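Local coordinates for putative alpha/beta hydrolase fold protein (Candidatus Nitrososphaera gargensis, PDB 5A62) that probably acts as a carboxylesterase of the alpha/beta hydrolase fold, cleaving ester bonds in an ammonia-oxidising archaeon, at residues P7-S12 and I78-R83; S106-A109 and G114-D117; K136-R141 and A194-P199. All blocks are in the same frame, centred on the assembly; numbering follows the deposited sequence.

Contact 1: P7-S12 and I78-R83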
ATOM      1  N   PRO A   7     -18.869   7.049 -11.443  1.00 17.60           N
ATOM      2  CA  PRO A   7     -18.713   6.424 -12.740  1.00 19.42           C
ATOM      3  C   PRO A   7     -17.255   6.193 -13.091  1.00 20.28           C
ATOM      4  O   PRO A   7     -16.952   5.288 -13.871  1.00 27.49           O
ATOM      5  CB  PRO A   7     -19.370   7.408 -13.714  1.00 20.29           C
ATOM      6  CG  PRO A   7     -19.416   8.685 -12.978  1.00 19.19           C
ATOM      7  CD  PRO A   7     -19.313   8.444 -11.491  1.00 18.46           C
ATOM      8  N   SER A   8     -16.351   6.902 -12.506  1.00 18.08           N
ATOM      9  CA  SER A   8     -14.941   6.765 -12.922  1.00 20.07           C
ATOM     10  C   SER A   8     -14.137   5.701 -12.186  1.00 19.02           C
ATOM     11  O   SER A   8     -13.186   5.159 -12.772  1.00 18.54           O
ATOM     12  CB  SER A   8     -14.236   8.082 -12.835  1.00 25.20           C
ATOM     13  OG  SER A   8     -14.442   8.689 -11.604  1.00 27.19           O
ATOM     14  N   ASN A   9     -14.467   5.415 -10.926  1.00 14.72           N
ATOM     15  CA  ASN A   9     -13.743   4.376 -10.199  1.00 14.20           C
ATOM     16  C   ASN A   9     -14.662   3.249  -9.695  1.00 12.86           C
ATOM     17  O   ASN A   9     -14.202   2.250  -9.161  1.00 12.71           O
ATOM     18  CB  ASN A   9     -12.914   4.977  -9.082  1.00 14.06           C
ATOM     19  CG  ASN A   9     -13.759   5.603  -7.993  1.00 15.01           C
ATOM     20  OD1 ASN A   9     -14.859   5.209  -7.754  1.00 15.49           O
ATOM     21  ND2 ASN A   9     -13.211   6.589  -7.321  1.00 16.68           N
ATOM     22  N   SER A  10     -15.971   3.326  -9.992  1.00 11.64           N
ATOM     23  CA  SER A  10     -16.972   2.346  -9.641  1.00 11.64           C
ATOM     24  C   SER A  10     -17.142   2.077  -8.149  1.00 10.59           C
ATOM     25  O   SER A  10     -17.874   1.179  -7.788  1.00 12.22           O
ATOM     26  CB  SER A  10     -16.781   1.052 -10.390  1.00 13.24           C
ATOM     27  OG  SER A  10     -16.695   1.311 -11.806  1.00 16.37           O
ATOM     28  N   VAL A  11     -16.565   2.895  -7.306  1.00 11.58           N
ATOM     29  CA  VAL A  11     -16.852   2.811  -5.876  1.00 11.00           C
ATOM     30  C   VAL A  11     -18.234   3.297  -5.602  1.00 10.82           C
ATOM     31  O   VAL A  11     -18.566   4.431  -5.996  1.00 12.72           O
ATOM     32  CB  VAL A  11     -15.822   3.595  -5.060  1.00 12.33           C
ATOM     33  CG1 VAL A  11     -16.115   3.549  -3.567  1.00 13.66           C
ATOM     34  CG2 VAL A  11     -14.369   3.027  -5.275  1.00 12.88           C
ATOM     35  N   SER A  12     -19.030   2.524  -4.928  1.00 10.09           N
ATOM     36  CA  SER A  12     -20.380   2.944  -4.488  1.00 11.03           C
ATOM     37  C   SER A  12     -20.381   3.033  -2.965  1.00  9.87           C
ATOM     38  O   SER A  12     -20.464   2.040  -2.264  1.00 10.89           O
ATOM     39  CB  SER A  12     -21.371   1.978  -4.966  1.00 12.93           C
ATOM     40  OG  SER A  12     -22.649   2.409  -4.683  1.00 17.02           O
ATOM     41  N   ILE A  78      -9.401  10.120   0.786  1.00  7.56           N
ATOM     42  CA  ILE A  78      -9.731  11.540   0.974  1.00  8.87           C
ATOM     43  C   ILE A  78     -10.598  11.980  -0.162  1.00  9.38           C
ATOM     44  O   ILE A  78     -11.580  12.702   0.054  1.00  9.24           O
ATOM     45  CB  ILE A  78      -8.453  12.400   1.061  1.00  8.61           C
ATOM     46  CG1 ILE A  78      -7.401  11.867   2.015  1.00 10.55           C
ATOM     47  CG2 ILE A  78      -8.833  13.848   1.415  1.00 10.94           C
ATOM     48  CD1 ILE A  78      -7.922  11.359   3.337  1.00  9.88           C
ATOM     49  N   ASP A  79     -10.270  11.555  -1.374  1.00  9.26           N
ATOM     50  CA  ASP A  79     -11.082  11.908  -2.539  1.00  9.55           C
ATOM     51  C   ASP A  79     -12.482  11.304  -2.411  1.00  8.95           C
ATOM     52  O   ASP A  79     -13.459  11.996  -2.760  1.00  9.43           O
ATOM     53  CB  ASP A  79     -10.385  11.453  -3.796  1.00 11.20           C
ATOM     54  CG  ASP A  79      -9.092  12.176  -4.070  1.00 15.38           C
ATOM     55  OD1 ASP A  79      -8.798  13.219  -3.522  1.00 17.77           O
ATOM     56  OD2 ASP A  79      -8.384  11.642  -4.976  1.00 21.58           O
ATOM     57  N   ASP A  80     -12.636  10.120  -1.878  1.00  8.59           N
ATOM     58  CA  ASP A  80     -13.983   9.558  -1.665  1.00  9.00           C
ATOM     59  C   ASP A  80     -14.761  10.436  -0.763  1.00  8.72           C
ATOM     60  O   ASP A  80     -15.973  10.677  -0.962  1.00  9.32           O
ATOM     61  CB  ASP A  80     -13.894   8.158  -1.005  1.00  9.81           C
ATOM     62  CG  ASP A  80     -13.278   7.062  -1.897  1.00 11.71           C
ATOM     63  OD1 ASP A  80     -13.225   7.231  -3.150  1.00 11.73           O
ATOM     64  OD2 ASP A  80     -12.851   6.049  -1.277  1.00 11.62           O
ATOM     65  N   LEU A  81     -14.159  10.915   0.321  1.00  7.79           N
ATOM     66  CA  LEU A  81     -14.845  11.808   1.278  1.00  7.83           C
ATOM     67  C   LEU A  81     -15.166  13.140   0.631  1.00  8.58           C
ATOM     68  O   LEU A  81     -16.278  13.671   0.849  1.00  8.89           O
ATOM     69  CB  LEU A  81     -13.939  12.041   2.478  1.00  8.44           C
ATOM     70  CG  LEU A  81     -14.466  12.992   3.540  1.00  9.09           C
ATOM     71  CD1 LEU A  81     -15.800  12.589   4.068  1.00 10.42           C
ATOM     72  CD2 LEU A  81     -13.447  13.134   4.688  1.00  9.80           C
ATOM     73  N   ARG A  82     -14.234  13.685  -0.125  1.00  8.99           N
ATOM     74  CA  ARG A  82     -14.505  14.927  -0.830  1.00  9.88           C
ATOM     75  C   ARG A  82     -15.704  14.801  -1.724  1.00 10.32           C
ATOM     76  O   ARG A  82     -16.593  15.688  -1.691  1.00 10.25           O
ATOM     77  CB  ARG A  82     -13.291  15.370  -1.621  1.00 11.89           C
ATOM     78  CG  ARG A  82     -13.491  16.708  -2.296  1.00 16.31           C
ATOM     79  CD  ARG A  82     -12.376  17.003  -3.308  1.00 21.29           C
ATOM     80  NE  ARG A  82     -11.979  15.842  -4.157  1.00 30.61           N
ATOM     81  CZ  ARG A  82     -12.554  15.428  -5.287  1.00 34.40           C
ATOM     82  NH1 ARG A  82     -13.601  16.034  -5.821  1.00 33.17           N
ATOM     83  NH2 ARG A  82     -12.071  14.332  -5.892  1.00 38.54           N
ATOM     84  N   ARG A  83     -15.799  13.721  -2.437  1.00  9.98           N
ATOM     85  CA  ARG A  83     -16.936  13.520  -3.353  1.00 11.13           C
ATOM     86  C   ARG A  83     -18.197  13.417  -2.559  1.00 10.08           C
ATOM     87  O   ARG A  83     -19.252  13.957  -2.962  1.00  9.71           O
ATOM     88  CB  ARG A  83     -16.712  12.297  -4.239  1.00 13.19           C
ATOM     89  CG  ARG A  83     -15.623  12.583  -5.272  1.00 18.45           C
ATOM     90  CD  ARG A  83     -15.577  11.670  -6.463  1.00 25.56           C
ATOM     91  NE  ARG A  83     -15.501  10.325  -5.971  1.00 27.31           N
ATOM     92  CZ  ARG A  83     -14.390   9.677  -5.635  1.00 29.24           C
ATOM     93  NH1 ARG A  83     -13.179  10.171  -5.899  1.00 29.65           N
ATOM     94  NH2 ARG A  83     -14.534   8.432  -5.162  1.00 29.37           N
TER
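Asn9 and Arg83 face each other from opposite directions, and the tight part of the contact lies where the amide ND2 of Asn9 comes to 3.1 Å from NH2 of Arg83. Both atoms are donors, and no hydrogen bond joins them; the amide and guanidinium planes stand 69° apart. The rotation of the amide is fixed by its other end, because OD1 of Asn9 accepts the backbone N of Val11 at 2.9 Å, the bond of an Asx turn, and this leaves ND2 on the side of Arg83. With chi1 of 66°, CG of Asn9 sits between its own N and carbonyl carbon. The guanidinium is held in turn by buried Asp80, whose OD1 makes a salt bridge of 2.7 Å with NH2 of Arg83, weak as a hydrogen bond because the angle at the hydrogen is 129°. OD2 of Asp80 has a second salt bridge with Arg59, so the carboxylate probably offsets the positive charge gathered about it. Val11 is the looser part: its CB is directed at the helix, but its CG1 stays 4.7 Å from OD1 of Asp80. Asn9 and Arg83 remain partly exposed, although Ile145 of the second subunit packs against Asn9. An Asx turn thus shapes the loop between antiparallel strands 3-5 and 12-18, at the edge of an alpha/beta hydrolase sheet, beside the flanking helix 74-87.

Contact 2: S106-A109 and G114-D117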
ATOM      1  N   SER A 106      -7.666  14.314   9.263  1.00  8.04           N
ATOM      2  CA  SER A 106      -6.548  15.216   9.258  0.50  8.15           C
ATOM      3  C   SER A 106      -6.082  15.582   7.851  1.00  9.08           C
ATOM      4  O   SER A 106      -5.798  16.749   7.546  1.00  8.95           O
ATOM      5  CB  SER A 106      -5.451  14.638  10.147  0.50  7.89           C
ATOM      6  OG  SER A 106      -4.783  13.554   9.530  0.50  7.77           O
ATOM      7  N   MET A 107      -6.074  14.626   6.937  1.00  8.96           N
ATOM      8  CA  MET A 107      -5.690  14.899   5.582  1.00  8.59           C
ATOM      9  C   MET A 107      -6.731  15.708   4.844  1.00  8.01           C
ATOM     10  O   MET A 107      -6.419  16.580   4.040  1.00  9.30           O
ATOM     11  CB  MET A 107      -5.479  13.560   4.812  1.00  8.85           C
ATOM     12  CG  MET A 107      -4.236  12.815   5.280  1.00  9.37           C
ATOM     13  SD  MET A 107      -3.958  11.267   4.406  1.00 11.43           S
ATOM     14  CE  MET A 107      -3.609  11.859   2.812  1.00 13.08           C
ATOM     15  N   TYR A 108      -8.006  15.516   5.124  1.00  8.87           N
ATOM     16  CA  TYR A 108      -9.033  16.277   4.527  1.00  9.65           C
ATOM     17  C   TYR A 108      -8.925  17.740   4.963  1.00  9.30           C
ATOM     18  O   TYR A 108      -8.979  18.609   4.122  1.00 10.02           O
ATOM     19  CB  TYR A 108     -10.446  15.666   4.818  1.00 10.14           C
ATOM     20  CG  TYR A 108     -11.539  16.372   4.090  1.00 10.75           C
ATOM     21  CD1 TYR A 108     -11.902  16.026   2.798  1.00 12.15           C
ATOM     22  CD2 TYR A 108     -12.178  17.443   4.650  1.00 11.30           C
ATOM     23  CE1 TYR A 108     -12.888  16.749   2.150  1.00 13.67           C
ATOM     24  CE2 TYR A 108     -13.202  18.095   4.016  1.00 13.44           C
ATOM     25  CZ  TYR A 108     -13.504  17.748   2.758  1.00 13.93           C
ATOM     26  OH  TYR A 108     -14.530  18.445   2.100  1.00 18.55           O
ATOM     27  N   ALA A 109      -8.776  17.956   6.254  1.00  9.46           N
ATOM     28  CA  ALA A 109      -8.587  19.324   6.778  1.00 11.31           C
ATOM     29  C   ALA A 109      -7.391  19.991   6.175  1.00 11.76           C
ATOM     30  O   ALA A 109      -7.445  21.200   5.792  1.00 11.59           O
ATOM     31  CB  ALA A 109      -8.471  19.297   8.272  1.00 11.50           C
ATOM     32  N   GLY A 114     -10.761  25.343   4.005  1.00 20.11           N
ATOM     33  CA  GLY A 114     -11.955  26.200   3.957  1.00 21.33           C
ATOM     34  C   GLY A 114     -13.257  25.482   4.225  1.00 23.95           C
ATOM     35  O   GLY A 114     -14.294  26.102   4.351  1.00 25.92           O
ATOM     36  N   LYS A 115     -13.159  24.164   4.322  1.00 20.76           N
ATOM     37  CA  LYS A 115     -14.292  23.270   4.351  1.00 21.81           C
ATOM     38  C   LYS A 115     -14.501  22.689   5.749  1.00 17.65           C
ATOM     39  O   LYS A 115     -15.482  21.989   5.976  1.00 21.02           O
ATOM     40  CB  LYS A 115     -14.040  22.122   3.385  1.00 23.97           C
ATOM     41  CG  LYS A 115     -13.631  22.518   1.990  1.00 30.95           C
ATOM     42  CD  LYS A 115     -14.798  22.879   1.123  1.00 37.40           C
ATOM     43  CE  LYS A 115     -14.315  22.940  -0.320  1.00 43.26           C
ATOM     44  NZ  LYS A 115     -14.961  24.078  -1.011  1.00 45.03           N
ATOM     45  N   VAL A 116     -13.604  22.961   6.687  1.00 15.37           N
ATOM     46  CA  VAL A 116     -13.646  22.274   7.985  0.50 15.04           C
ATOM     47  C   VAL A 116     -13.448  23.268   9.107  1.00 15.55           C
ATOM     48  O   VAL A 116     -12.452  24.018   9.096  1.00 20.65           O
ATOM     49  CB  VAL A 116     -12.572  21.158   8.082  0.50 16.11           C
ATOM     50  CG1 VAL A 116     -11.152  21.734   8.168  0.50 17.61           C
ATOM     51  CG2 VAL A 116     -12.923  20.144   9.168  0.50 17.19           C
ATOM     52  N   ASP A 117     -14.352  23.259  10.042  1.00 12.53           N
ATOM     53  CA  ASP A 117     -14.158  24.034  11.260  1.00 12.34           C
ATOM     54  C   ASP A 117     -13.219  23.351  12.245  1.00 12.05           C
ATOM     55  O   ASP A 117     -12.429  24.008  12.957  1.00 13.36           O
ATOM     56  CB  ASP A 117     -15.448  24.326  11.945  1.00 14.34           C
ATOM     57  CG  ASP A 117     -16.364  25.280  11.168  1.00 17.40           C
ATOM     58  OD1 ASP A 117     -15.892  26.355  10.773  1.00 20.26           O
ATOM     59  OD2 ASP A 117     -17.545  24.963  11.003  1.00 20.26           O
TER
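Apolar packing brings Ala109, on helix 100-111, against Val116 at the start of strand 116-122. In the conformer described here, one of two modelled for Val116, CG1 lies 3.6 Å from CB of Ala109 and 3.8 Å from its CA. That branch sits between the backbone N and the carbonyl carbon of Val116 (chi1 70°), and it is the methyl group turned to the helix; CG2 takes no part. The CA atoms of Ala109 and Val116 are 6.0 Å apart. Ala109 also meets Leu206 of helix 202-209.

In a second kind of contact, the phenol end of Tyr108 meets the first carbons of Lys115. The two side chains cross at about a right angle, with OH of Tyr108 3.9 Å from CB of Lys115 and 4.2 Å from its CG. CB of Lys115 points toward the helix, but bends at chi2 and chi4 carry the rest of the chain away, so the ammonium group has no share in the contact. The Tyr108 ring also meets that of His112, and Leu81 and Leu85 of helix 74-87 pack on it.

Hydrogen bonds and salt bridges do not cross between the segments. Beyond their connection along the chain, the helix and the outgoing strand of this beta-alpha-beta crossover therefore meet only through non-directional contacts, chiefly one methyl group against another.

Contact 3: K136-R141 and A194-P199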
ATOM      1  N   LYS A 136       2.049  -5.868  13.153  1.00 11.73           N
ATOM      2  CA  LYS A 136       0.957  -6.761  13.533  1.00 14.01           C
ATOM      3  C   LYS A 136       0.024  -7.060  12.406  1.00 12.40           C
ATOM      4  O   LYS A 136      -0.605  -8.111  12.386  1.00 13.22           O
ATOM      5  CB  LYS A 136       0.173  -6.141  14.736  1.00 17.78           C
ATOM      6  CG  LYS A 136      -0.540  -4.818  14.409  1.00 22.54           C
ATOM      7  CD  LYS A 136      -1.305  -4.027  15.525  1.00 27.29           C
ATOM      8  CE  LYS A 136      -0.410  -3.612  16.681  1.00 30.78           C
ATOM      9  NZ  LYS A 136       0.502  -2.414  16.436  1.00 34.70           N
ATOM     10  N   HIS A 137      -0.108  -6.160  11.444  1.00 10.94           N
ATOM     11  CA  HIS A 137      -1.078  -6.387  10.386  1.00 10.52           C
ATOM     12  C   HIS A 137      -0.664  -7.419   9.379  1.00  9.77           C
ATOM     13  O   HIS A 137      -1.475  -7.882   8.589  1.00 10.10           O
ATOM     14  CB  HIS A 137      -1.388  -5.060   9.661  1.00 11.89           C
ATOM     15  CG  HIS A 137      -1.968  -3.988  10.515  1.00 16.76           C
ATOM     16  ND1 HIS A 137      -1.722  -2.655  10.295  1.00 19.55           N
ATOM     17  CD2 HIS A 137      -2.879  -4.038  11.496  1.00 23.18           C
ATOM     18  CE1 HIS A 137      -2.336  -1.935  11.215  1.00 22.11           C
ATOM     19  NE2 HIS A 137      -3.081  -2.751  11.931  1.00 23.86           N
ATOM     20  N   PHE A 138       0.614  -7.839   9.347  1.00 10.25           N
ATOM     21  CA  PHE A 138       0.946  -8.960   8.519  1.00 10.35           C
ATOM     22  C   PHE A 138       0.194 -10.212   8.942  1.00 10.58           C
ATOM     23  O   PHE A 138      -0.332 -10.933   8.132  1.00 11.30           O
ATOM     24  CB  PHE A 138       2.478  -9.246   8.476  1.00  9.94           C
ATOM     25  CG  PHE A 138       3.250  -8.192   7.716  1.00  9.92           C
ATOM     26  CD1 PHE A 138       3.416  -8.281   6.334  1.00  9.79           C
ATOM     27  CD2 PHE A 138       3.756  -7.089   8.342  1.00 11.03           C
ATOM     28  CE1 PHE A 138       4.102  -7.297   5.658  1.00 10.31           C
ATOM     29  CE2 PHE A 138       4.432  -6.079   7.648  1.00 11.19           C
ATOM     30  CZ  PHE A 138       4.596  -6.195   6.281  1.00 11.61           C
ATOM     31  N   ARG A 139       0.123 -10.429  10.222  1.00 11.61           N
ATOM     32  CA  ARG A 139      -0.546 -11.638  10.686  0.55 12.16           C
ATOM     33  C   ARG A 139      -2.054 -11.513  10.633  1.00 11.03           C
ATOM     34  O   ARG A 139      -2.699 -12.491  10.301  1.00 12.63           O
ATOM     35  CB  ARG A 139      -0.113 -12.030  12.088  0.55 13.85           C
ATOM     36  CG  ARG A 139      -0.500 -13.461  12.462  0.55 15.95           C
ATOM     37  CD  ARG A 139       0.297 -14.442  11.614  0.55 17.22           C
ATOM     38  NE  ARG A 139      -0.136 -15.830  11.697  0.55 20.06           N
ATOM     39  CZ  ARG A 139      -1.143 -16.346  11.015  0.55 20.54           C
ATOM     40  NH1 ARG A 139      -1.929 -15.559  10.293  0.55 21.58           N
ATOM     41  NH2 ARG A 139      -1.388 -17.646  11.078  0.55 22.05           N
ATOM     42  N   THR A 140      -2.624 -10.313  10.852  1.00  9.94           N
ATOM     43  CA  THR A 140      -4.054 -10.188  10.716  1.00  9.51           C
ATOM     44  C   THR A 140      -4.464 -10.321   9.235  1.00  9.43           C
ATOM     45  O   THR A 140      -5.469 -10.951   8.926  1.00  8.75           O
ATOM     46  CB  THR A 140      -4.628  -8.909  11.305  1.00 10.83           C
ATOM     47  OG1 THR A 140      -3.990  -7.779  10.681  1.00 11.48           O
ATOM     48  CG2 THR A 140      -4.350  -8.891  12.816  1.00 12.57           C
ATOM     49  N   ARG A 141      -3.685  -9.773   8.301  1.00  9.22           N
ATOM     50  CA  ARG A 141      -3.982 -10.000   6.887  1.00  9.24           C
ATOM     51  C   ARG A 141      -3.972 -11.500   6.545  1.00  9.01           C
ATOM     52  O   ARG A 141      -4.837 -11.982   5.826  1.00  9.01           O
ATOM     53  CB  ARG A 141      -3.020  -9.245   5.951  1.00  8.75           C
ATOM     54  CG  ARG A 141      -3.326  -7.753   5.832  1.00  8.27           C
ATOM     55  CD  ARG A 141      -2.493  -7.095   4.733  1.00  8.75           C
ATOM     56  NE  ARG A 141      -1.105  -7.042   5.049  1.00  8.73           N
ATOM     57  CZ  ARG A 141      -0.536  -6.103   5.772  1.00  7.83           C
ATOM     58  NH1 ARG A 141      -1.291  -5.110   6.191  1.00  8.72           N
ATOM     59  NH2 ARG A 141       0.736  -6.167   6.084  1.00  8.78           N
ATOM     60  N   ALA A 194      -3.065   0.466   2.890  1.00  6.50           N
ATOM     61  CA  ALA A 194      -3.129   1.898   2.676  1.00  6.22           C
ATOM     62  C   ALA A 194      -2.446   2.676   3.776  1.00  6.74           C
ATOM     63  O   ALA A 194      -2.034   3.820   3.569  1.00  6.67           O
ATOM     64  CB  ALA A 194      -4.535   2.370   2.474  1.00  7.04           C
ATOM     65  N   LEU A 195      -2.371   2.108   4.964  1.00  7.08           N
ATOM     66  CA  LEU A 195      -1.702   2.841   6.054  1.00  7.60           C
ATOM     67  C   LEU A 195      -0.279   3.182   5.713  1.00  8.39           C
ATOM     68  O   LEU A 195       0.261   4.148   6.245  1.00  9.12           O
ATOM     69  CB  LEU A 195      -1.762   2.028   7.366  1.00  8.42           C
ATOM     70  CG  LEU A 195      -3.198   1.766   7.865  1.00  8.56           C
ATOM     71  CD1 LEU A 195      -3.117   0.905   9.084  1.00  9.18           C
ATOM     72  CD2 LEU A 195      -3.949   3.042   8.124  1.00  8.54           C
ATOM     73  N   TYR A 196       0.384   2.403   4.904  1.00  7.12           N
ATOM     74  CA  TYR A 196       1.766   2.731   4.476  1.00  7.48           C
ATOM     75  C   TYR A 196       1.886   3.933   3.586  1.00  8.30           C
ATOM     76  O   TYR A 196       2.965   4.459   3.336  1.00  8.45           O
ATOM     77  CB  TYR A 196       2.383   1.551   3.719  1.00  8.36           C
ATOM     78  CG  TYR A 196       2.732   0.365   4.578  1.00  8.30           C
ATOM     79  CD1 TYR A 196       3.985   0.291   5.153  1.00  8.35           C
ATOM     80  CD2 TYR A 196       1.890  -0.704   4.767  1.00  8.83           C
ATOM     81  CE1 TYR A 196       4.330  -0.767   5.952  1.00  9.78           C
ATOM     82  CE2 TYR A 196       2.280  -1.781   5.521  1.00  8.83           C
ATOM     83  CZ  TYR A 196       3.500  -1.795   6.118  1.00  9.57           C
ATOM     84  OH  TYR A 196       3.868  -2.901   6.896  1.00 11.93           O
ATOM     85  N   THR A 197       0.747   4.395   3.053  1.00  8.24           N
ATOM     86  CA  THR A 197       0.721   5.475   2.066  1.00  8.02           C
ATOM     87  C   THR A 197       0.387   6.805   2.682  1.00  8.45           C
ATOM     88  O   THR A 197       0.235   7.802   1.938  1.00  9.89           O
ATOM     89  CB  THR A 197      -0.254   5.184   0.910  1.00  7.90           C
ATOM     90  OG1 THR A 197      -1.593   5.311   1.397  1.00  7.66           O
ATOM     91  CG2 THR A 197      -0.060   3.816   0.392  1.00  9.14           C
ATOM     92  N   ILE A 198       0.323   6.895   4.018  1.00  9.00           N
ATOM     93  CA  ILE A 198       0.068   8.208   4.676  1.00  9.14           C
ATOM     94  C   ILE A 198       1.292   9.107   4.392  1.00 10.60           C
ATOM     95  O   ILE A 198       2.418   8.630   4.624  1.00 10.98           O
ATOM     96  CB  ILE A 198      -0.048   8.020   6.155  1.00  9.90           C
ATOM     97  CG1 ILE A 198      -1.265   7.157   6.516  1.00  9.84           C
ATOM     98  CG2 ILE A 198      -0.103   9.352   6.856  1.00  9.87           C
ATOM     99  CD1 ILE A 198      -1.201   6.663   7.955  1.00 10.52           C
ATOM    100  N   PRO A 199       1.099  10.305   3.932  1.00 10.37           N
ATOM    101  CA  PRO A 199       2.261  11.190   3.641  1.00 12.76           C
ATOM    102  C   PRO A 199       2.915  11.608   4.927  1.00 14.24           C
ATOM    103  O   PRO A 199       2.267  11.732   5.973  1.00 16.72           O
ATOM    104  CB  PRO A 199       1.679  12.356   2.903  1.00 14.48           C
ATOM    105  CG  PRO A 199       0.332  11.976   2.508  1.00 13.85           C
ATOM    106  CD  PRO A 199      -0.134  10.862   3.436  1.00 11.51           C
TER
HETATM  107  O   HOH W   1       1.670  -4.080   7.810  1.00 11.89           O
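The hydroxyl of Tyr196 takes a hydrogen bond from a water 2.7 Å from its OH, and the same water accepts from NH2 of Arg141 at 2.9 Å, bridging helix 136-147 and the loop that follows helix 185-194. Both elements belong to the helical insertion between strands 116-122 and 212-218, the place where alpha/beta hydrolases commonly carry a cap. Besides this water, OH of Tyr196 meets the ring of Phe138, lying 3.3 Å from CE2 and 3.4 Å from CZ, with the two side chains crossing at about a right angle.

Arg141 ties the polar and aromatic parts together. Its NH2 lies 3.4 Å above the plane of the Phe138 ring, over its centre, while the water sits in the plane of the guanidinium at its edge. Two hydrogen bonds, from NH2 to the water and between NH1 and OG1 of Thr192, restrain the guanidinium; the carbonyl O of His137 stands over the centre of one of its faces. Thr73 of the second subunit packs on both Phe138 and Arg141, which places this cluster at the dimer interface.

Elsewhere a methyl group of Leu195 meets the imidazole of His137. A chi1 of -61° sets CG of His137 beside its backbone N and anti to the carbonyl carbon, with the imidazole directed at the loop. The side chains cross nearly at a right angle, and the methyl approaches the ring obliquely: CD1 of Leu195 touches the imidazole of His137 at CE1, 3.6 Å away, and lies 4.0 Å from ND1.

The three contacts follow one another along the chain, and contact 2 touches both of the others. Met107 of contact 2 serves both sides: its CB lies 3.6 Å from CD1 of Ile78 in contact 1, while its CE reaches CD of Pro199 in contact 3 at 3.7 Å. Contacts 1 and 3 do not touch, their nearest atoms being about 7 Å apart, yet both meet the second subunit. Contact 3 lies near the presumed active site: the side chain of Leu195 is about 4 Å from an acetate, probably from the crystallisation liquor, and near, without touching, the presumed nucleophile elbow of Gly97, Ser99 and Gly101, from which helix 100-111 runs to contact 2.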